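Local coordinates for Sqt1 (Chaetomium thermophilum, PDB 4ZOY), which probably acts as a dedicated WD40-propeller chaperone in ribosome biogenesis, capturing a nascent ribosomal protein, most likely Rpl10 (uL16), as it leaves the ribosome, at residues 88-94 with 107-113; 143-149 with 193-199. One frame throughout, in Å; residues are numbered along the deposited sequence.

Contact 1: residues 88-94 with 107-113; sequences HTDSINA and SGGMDGR
His88 meets Ser107 and Asp111 in a polar network, buried round His88 and Ser107 but reaching the surface at Thr89, at one end of a propeller blade, where the loop leading into strand 92-97 folds against strand 104-109 and the turn after it. His88 holds CG anti to its own carbonyl carbon (chi1 -72°), setting the imidazole edge-on between two partners, one at each nitrogen. ND1 donates to Asp111 OD1 at 3.2 Å, an almost straight bond in the ring plane that uses the syn lone pair, while NE2 is hydrogen-bonded to Ser107 OG at 2.8 Å. A serine suits position 107, its short hydroxyl arm meeting the ring edge in plane. Asp111 is gripped further: OD1 closes an Asx turn with Arg113 N (3.0 Å), and OD2 accepts from Thr89 N (2.8 Å) and forms a salt bridge with Arg113 NE, bent and weak as a hydrogen bond. These bonds fix the carboxylate's rotation. Arg113 NH2 also donates within its own plane to Thr89 OG1 at 3.2 Å, while NH1 pairs with Glu135. Gly109 suits its place because a CB there would run into both His88 ND1 and Asp111 OD1. Beyond the network the backbones join: Met110 N bonds to Ser91 O, and the Gly108 carbonyl oxygen takes both Asn93 N (2.8 Å) and Ala94 N (3.1 Å), a classic beta bulge. Ser107 also touches Tyr117 on the next strand, which probably stands in for the usual tryptophan; His88, Ser107 and Asp111 would then complete the hydrogen-bonded tetrad characteristic of WD40 repeats.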
loop_
_atom_site.group_PDB
_atom_site.type_symbol
_atom_site.label_atom_id
_atom_site.label_comp_id
_atom_site.label_asym_id
_atom_site.label_seq_id
_atom_site.Cartn_x
_atom_site.Cartn_y
_atom_site.Cartn_z
ATOM N N HIS A 88 -16.278 13.330 -5.550
ATOM C CA HIS A 88 -15.080 13.363 -6.370
ATOM C C HIS A 88 -15.450 13.534 -7.837
ATOM O O HIS A 88 -16.289 12.800 -8.368
ATOM C CB HIS A 88 -14.239 12.103 -6.165
ATOM C CG HIS A 88 -13.555 12.051 -4.836
ATOM N ND1 HIS A 88 -12.358 12.698 -4.591
ATOM C CD2 HIS A 88 -13.890 11.430 -3.684
ATOM C CE1 HIS A 88 -11.998 12.479 -3.342
ATOM N NE2 HIS A 88 -12.904 11.711 -2.767
ATOM N N THR A 89 -14.821 14.514 -8.480
ATOM C CA THR A 89 -15.127 14.860 -9.858
ATOM C C THR A 89 -14.177 14.162 -10.820
ATOM O O THR A 89 -14.238 14.349 -12.036
ATOM C CB THR A 89 -15.063 16.383 -10.065
ATOM O OG1 THR A 89 -13.795 16.877 -9.614
ATOM C CG2 THR A 89 -16.171 17.063 -9.269
ATOM N N ASP A 90 -13.294 13.343 -10.257
ATOM C CA ASP A 90 -12.403 12.505 -11.042
ATOM C C ASP A 90 -12.189 11.261 -10.191
ATOM O O ASP A 90 -12.658 11.221 -9.057
ATOM C CB ASP A 90 -11.087 13.223 -11.355
ATOM C CG ASP A 90 -10.370 12.653 -12.568
ATOM O OD1 ASP A 90 -10.691 11.527 -13.003
ATOM O OD2 ASP A 90 -9.460 13.337 -13.086
ATOM N N SER A 91 -11.499 10.264 -10.733
ATOM C CA SER A 91 -11.370 8.952 -10.082
ATOM C C SER A 91 -10.894 8.999 -8.643
ATOM O O SER A 91 -9.987 9.751 -8.315
ATOM C CB SER A 91 -10.403 8.077 -10.870
ATOM O OG SER A 91 -10.783 8.020 -12.234
ATOM N N ILE A 92 -11.502 8.188 -7.787
ATOM C CA ILE A 92 -10.912 7.965 -6.463
ATOM C C ILE A 92 -9.693 7.068 -6.635
ATOM O O ILE A 92 -9.787 5.994 -7.220
ATOM C CB ILE A 92 -11.890 7.336 -5.471
ATOM C CG1 ILE A 92 -13.070 8.286 -5.219
ATOM C CG2 ILE A 92 -11.156 7.007 -4.161
ATOM C CD1 ILE A 92 -14.093 7.787 -4.211
ATOM N N ASN A 93 -8.552 7.518 -6.119
ATOM C CA ASN A 93 -7.278 6.853 -6.342
ATOM C C ASN A 93 -6.656 6.317 -5.051
ATOM O O ASN A 93 -5.720 5.508 -5.087
ATOM C CB ASN A 93 -6.308 7.835 -7.010
ATOM C CG ASN A 93 -5.141 7.140 -7.667
ATOM O OD1 ASN A 93 -5.304 6.118 -8.333
ATOM N ND2 ASN A 93 -3.951 7.692 -7.485
ATOM N N ALA A 94 -7.182 6.780 -3.922
ATOM C CA ALA A 94 -6.646 6.429 -2.617
ATOM C C ALA A 94 -7.762 6.418 -1.583
ATOM O O ALA A 94 -8.665 7.260 -1.640
ATOM C CB ALA A 94 -5.555 7.416 -2.215
ATOM N N SER A 107 -11.022 9.698 1.599
ATOM C CA SER A 107 -10.895 9.392 0.180
ATOM C C SER A 107 -10.053 10.450 -0.525
ATOM O O SER A 107 -10.089 11.629 -0.175
ATOM C CB SER A 107 -12.278 9.267 -0.470
ATOM O OG SER A 107 -13.014 10.470 -0.306
ATOM N N GLY A 108 -9.285 10.022 -1.520
ATOM C CA GLY A 108 -8.392 10.910 -2.229
ATOM C C GLY A 108 -8.514 10.700 -3.713
ATOM O O GLY A 108 -8.474 9.568 -4.183
ATOM N N GLY A 109 -8.680 11.784 -4.459
ATOM C CA GLY A 109 -8.958 11.642 -5.872
ATOM C C GLY A 109 -7.924 12.176 -6.838
ATOM O O GLY A 109 -7.004 12.914 -6.471
ATOM N N MET A 110 -8.099 11.799 -8.102
ATOM C CA MET A 110 -7.348 12.360 -9.210
ATOM C C MET A 110 -7.767 13.810 -9.455
ATOM O O MET A 110 -7.206 14.491 -10.310
ATOM C CB MET A 110 -7.564 11.515 -10.467
ATOM C CG MET A 110 -6.989 10.110 -10.352
ATOM S SD MET A 110 -5.195 10.169 -10.223
ATOM C CE MET A 110 -4.792 10.892 -11.810
ATOM N N ASP A 111 -8.756 14.263 -8.692
ATOM C CA ASP A 111 -9.154 15.663 -8.675
ATOM C C ASP A 111 -8.423 16.434 -7.577
ATOM O O ASP A 111 -8.615 17.639 -7.424
ATOM C CB ASP A 111 -10.673 15.797 -8.491
ATOM C CG ASP A 111 -11.211 15.013 -7.287
ATOM O OD1 ASP A 111 -10.423 14.458 -6.490
ATOM O OD2 ASP A 111 -12.449 14.965 -7.126
ATOM N N GLY A 112 -7.589 15.738 -6.811
ATOM C CA GLY A 112 -6.843 16.374 -5.740
ATOM C C GLY A 112 -7.644 16.553 -4.463
ATOM O O GLY A 112 -7.125 17.034 -3.450
ATOM N N ARG A 113 -8.920 16.175 -4.494
ATOM C CA ARG A 113 -9.758 16.307 -3.315
ATOM C C ARG A 113 -9.460 15.227 -2.288
ATOM O O ARG A 113 -9.373 14.041 -2.619
ATOM C CB ARG A 113 -11.240 16.247 -3.685
ATOM C CG ARG A 113 -11.702 17.353 -4.607
ATOM C CD ARG A 113 -13.180 17.186 -4.931
ATOM N NE ARG A 113 -13.502 17.722 -6.250
ATOM C CZ ARG A 113 -13.890 18.974 -6.468
ATOM N NH1 ARG A 113 -14.003 19.815 -5.451
ATOM N NH2 ARG A 113 -14.161 19.385 -7.697
HETATM O O HOH W 1 -9.266 15.958 -12.396
#

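Contact 2: residues 143-149 with 193-199; sequences NWFAPCP and CTAGAWS
Trp144, with chi1 at 56° placing CG between its backbone N and carbonyl carbon, lays its indole flat over the main chain of 195-196, whereas Trp198 turns its CG anti to its own carbonyl carbon (chi1 -66°) and reaches back to the chain of 146-149. Gly196 CA sits over the six-membered ring of Trp144, a CH-pi contact at 3.7 Å; only glycine suits this spot, because a CB would strike Trp144 CH2. At the indole edge NE1 makes a weak bond to Cys193 SG. These are the innermost strands of two neighbouring propeller blades, running nearly parallel with axes 6.4 Å apart, so side chains fill the space between them. Trp198 NE1 donates to Ala146 O at 2.9 Å, in the plane of the indole but from above that of the carbonyl. Cys148 covers one indole face, its CA over the five-membered ring and SG 3.8 Å from the centroid of the six-membered ring. Pro149 CD presses on Trp198 CB. Replacing Trp198 by an alanine would probably leave Ala146 O without this donor and open a gap beneath Cys148 and Pro149. At the other end Asn143 ND2 reaches Cys193 O at 2.9 Å.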
loop_
_atom_site.group_PDB
_atom_site.type_symbol
_atom_site.label_atom_id
_atom_site.label_comp_id
_atom_site.label_asym_id
_atom_site.label_seq_id
_atom_site.Cartn_x
_atom_site.Cartn_y
_atom_site.Cartn_z
ATOM N N ASN A 143 -1.808 10.678 -5.261
ATOM C CA ASN A 143 -1.290 9.396 -5.738
ATOM C C ASN A 143 -1.399 8.257 -4.729
ATOM O O ASN A 143 -1.534 7.093 -5.118
ATOM C CB ASN A 143 0.168 9.549 -6.174
ATOM C CG ASN A 143 0.295 10.332 -7.450
ATOM O OD1 ASN A 143 -0.664 10.425 -8.215
ATOM N ND2 ASN A 143 1.473 10.893 -7.698
ATOM N N TRP A 144 -1.339 8.586 -3.438
ATOM C CA TRP A 144 -1.363 7.569 -2.394
ATOM C C TRP A 144 -1.665 8.194 -1.040
ATOM O O TRP A 144 -1.440 9.388 -0.841
ATOM C CB TRP A 144 -0.022 6.797 -2.330
ATOM C CG TRP A 144 1.192 7.670 -2.132
ATOM C CD1 TRP A 144 2.017 8.155 -3.111
ATOM C CD2 TRP A 144 1.694 8.195 -0.889
ATOM N NE1 TRP A 144 3.018 8.923 -2.554
ATOM C CE2 TRP A 144 2.832 8.971 -1.196
ATOM C CE3 TRP A 144 1.307 8.063 0.450
ATOM C CZ2 TRP A 144 3.568 9.633 -0.214
ATOM C CZ3 TRP A 144 2.043 8.719 1.425
ATOM C CH2 TRP A 144 3.158 9.492 1.085
ATOM N N PHE A 145 -2.180 7.362 -0.138
ATOM C CA PHE A 145 -2.362 7.672 1.283
ATOM C C PHE A 145 -1.547 6.706 2.117
ATOM O O PHE A 145 -1.411 5.540 1.749
ATOM C CB PHE A 145 -3.811 7.502 1.739
ATOM C CG PHE A 145 -4.751 8.588 1.316
ATOM C CD1 PHE A 145 -4.312 9.857 1.003
ATOM C CD2 PHE A 145 -6.110 8.322 1.281
ATOM C CE1 PHE A 145 -5.228 10.850 0.631
ATOM C CE2 PHE A 145 -7.011 9.301 0.918
ATOM C CZ PHE A 145 -6.572 10.562 0.606
ATOM N N ALA A 146 -1.092 7.147 3.285
ATOM C CA ALA A 146 -0.533 6.221 4.268
ATOM C C ALA A 146 -0.840 6.728 5.665
ATOM O O ALA A 146 -0.420 7.836 6.016
ATOM C CB ALA A 146 0.979 6.066 4.074
ATOM N N PRO A 147 -1.588 5.952 6.454
ATOM C CA PRO A 147 -1.868 6.395 7.822
ATOM C C PRO A 147 -0.634 6.238 8.703
ATOM O O PRO A 147 0.133 5.288 8.556
ATOM C CB PRO A 147 -3.003 5.467 8.271
ATOM C CG PRO A 147 -2.768 4.196 7.480
ATOM C CD PRO A 147 -2.254 4.673 6.134
ATOM N N CYS A 148 -0.453 7.178 9.619
ATOM C CA CYS A 148 0.651 7.155 10.550
ATOM C C CYS A 148 0.461 6.075 11.610
ATOM O O CYS A 148 -0.549 6.072 12.294
ATOM C CB CYS A 148 0.734 8.514 11.183
ATOM S SG CYS A 148 2.118 8.651 12.364
ATOM N N PRO A 149 1.436 5.163 11.766
ATOM C CA PRO A 149 1.301 4.120 12.791
ATOM C C PRO A 149 1.751 4.532 14.205
ATOM O O PRO A 149 1.703 3.682 15.101
ATOM C CB PRO A 149 2.217 3.007 12.270
ATOM C CG PRO A 149 3.317 3.760 11.572
ATOM C CD PRO A 149 2.629 4.965 10.925
ATOM N N CYS A 193 5.218 12.227 -6.908
ATOM C CA CYS A 193 5.548 11.397 -5.761
ATOM C C CYS A 193 4.749 10.103 -5.857
ATOM O O CYS A 193 3.517 10.107 -5.757
ATOM C CB CYS A 193 5.249 12.133 -4.460
ATOM S SG CYS A 193 5.604 11.132 -2.994
ATOM N N THR A 194 5.453 9.001 -6.076
ATOM C CA THR A 194 4.818 7.755 -6.496
ATOM C C THR A 194 4.428 6.832 -5.350
ATOM O O THR A 194 3.525 6.006 -5.500
ATOM C CB THR A 194 5.743 6.972 -7.434
ATOM O OG1 THR A 194 7.040 6.893 -6.836
ATOM C CG2 THR A 194 5.854 7.675 -8.771
ATOM N N ALA A 195 5.109 6.959 -4.212
ATOM C CA ALA A 195 4.861 6.070 -3.080
ATOM C C ALA A 195 5.398 6.650 -1.788
ATOM O O ALA A 195 6.331 7.463 -1.797
ATOM C CB ALA A 195 5.484 4.676 -3.317
ATOM N N GLY A 196 4.827 6.185 -0.680
ATOM C CA GLY A 196 5.251 6.581 0.653
ATOM C C GLY A 196 5.084 5.464 1.655
ATOM O O GLY A 196 4.204 4.616 1.518
ATOM N N ALA A 197 5.933 5.468 2.678
ATOM C CA ALA A 197 5.860 4.491 3.749
ATOM C C ALA A 197 6.383 5.092 5.032
ATOM O O ALA A 197 7.430 5.734 5.052
ATOM C CB ALA A 197 6.640 3.231 3.392
ATOM N N TRP A 198 5.656 4.859 6.110
ATOM C CA TRP A 198 6.129 5.293 7.417
ATOM C C TRP A 198 7.087 4.287 8.011
ATOM O O TRP A 198 6.974 3.088 7.758
ATOM C CB TRP A 198 4.962 5.463 8.380
ATOM C CG TRP A 198 3.983 6.567 8.055
ATOM C CD1 TRP A 198 2.881 6.482 7.246
ATOM C CD2 TRP A 198 3.979 7.893 8.598
ATOM N NE1 TRP A 198 2.216 7.688 7.218
ATOM C CE2 TRP A 198 2.872 8.569 8.043
ATOM C CE3 TRP A 198 4.825 8.584 9.474
ATOM C CZ2 TRP A 198 2.578 9.899 8.358
ATOM C CZ3 TRP A 198 4.532 9.899 9.781
ATOM C CH2 TRP A 198 3.419 10.543 9.225
ATOM N N SER A 199 8.002 4.763 8.848
ATOM C CA SER A 199 8.701 3.848 9.738
ATOM C C SER A 199 7.707 3.266 10.754
ATOM O O SER A 199 6.690 3.889 11.049
ATOM C CB SER A 199 9.859 4.563 10.450
ATOM O OG SER A 199 9.395 5.663 11.240
#

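How the contacts relate
Following the chain, contact 1 comes first: it closes the short hairpin of strands 92-97 and 104-109 within one blade of the propeller. The chain then completes that blade with strands 114-120 and 129-136 and enters the next at strand 142-147, where contact 2 opens. Contact 2 closes after 43 intervening residues, having taken in the rest of the blade begun at 142-147, and so ties it to the following blade, begun at 193-198. The two loops follow in series, neither nesting nor crossing. Strand 142-147 links them: Phe145, turned away from contact 2, packs on Ala94 and Ser107 and on Gly108, where the lack of a side chain leaves room for the ring. Asn93 ND2 also bonds to Ile142 O.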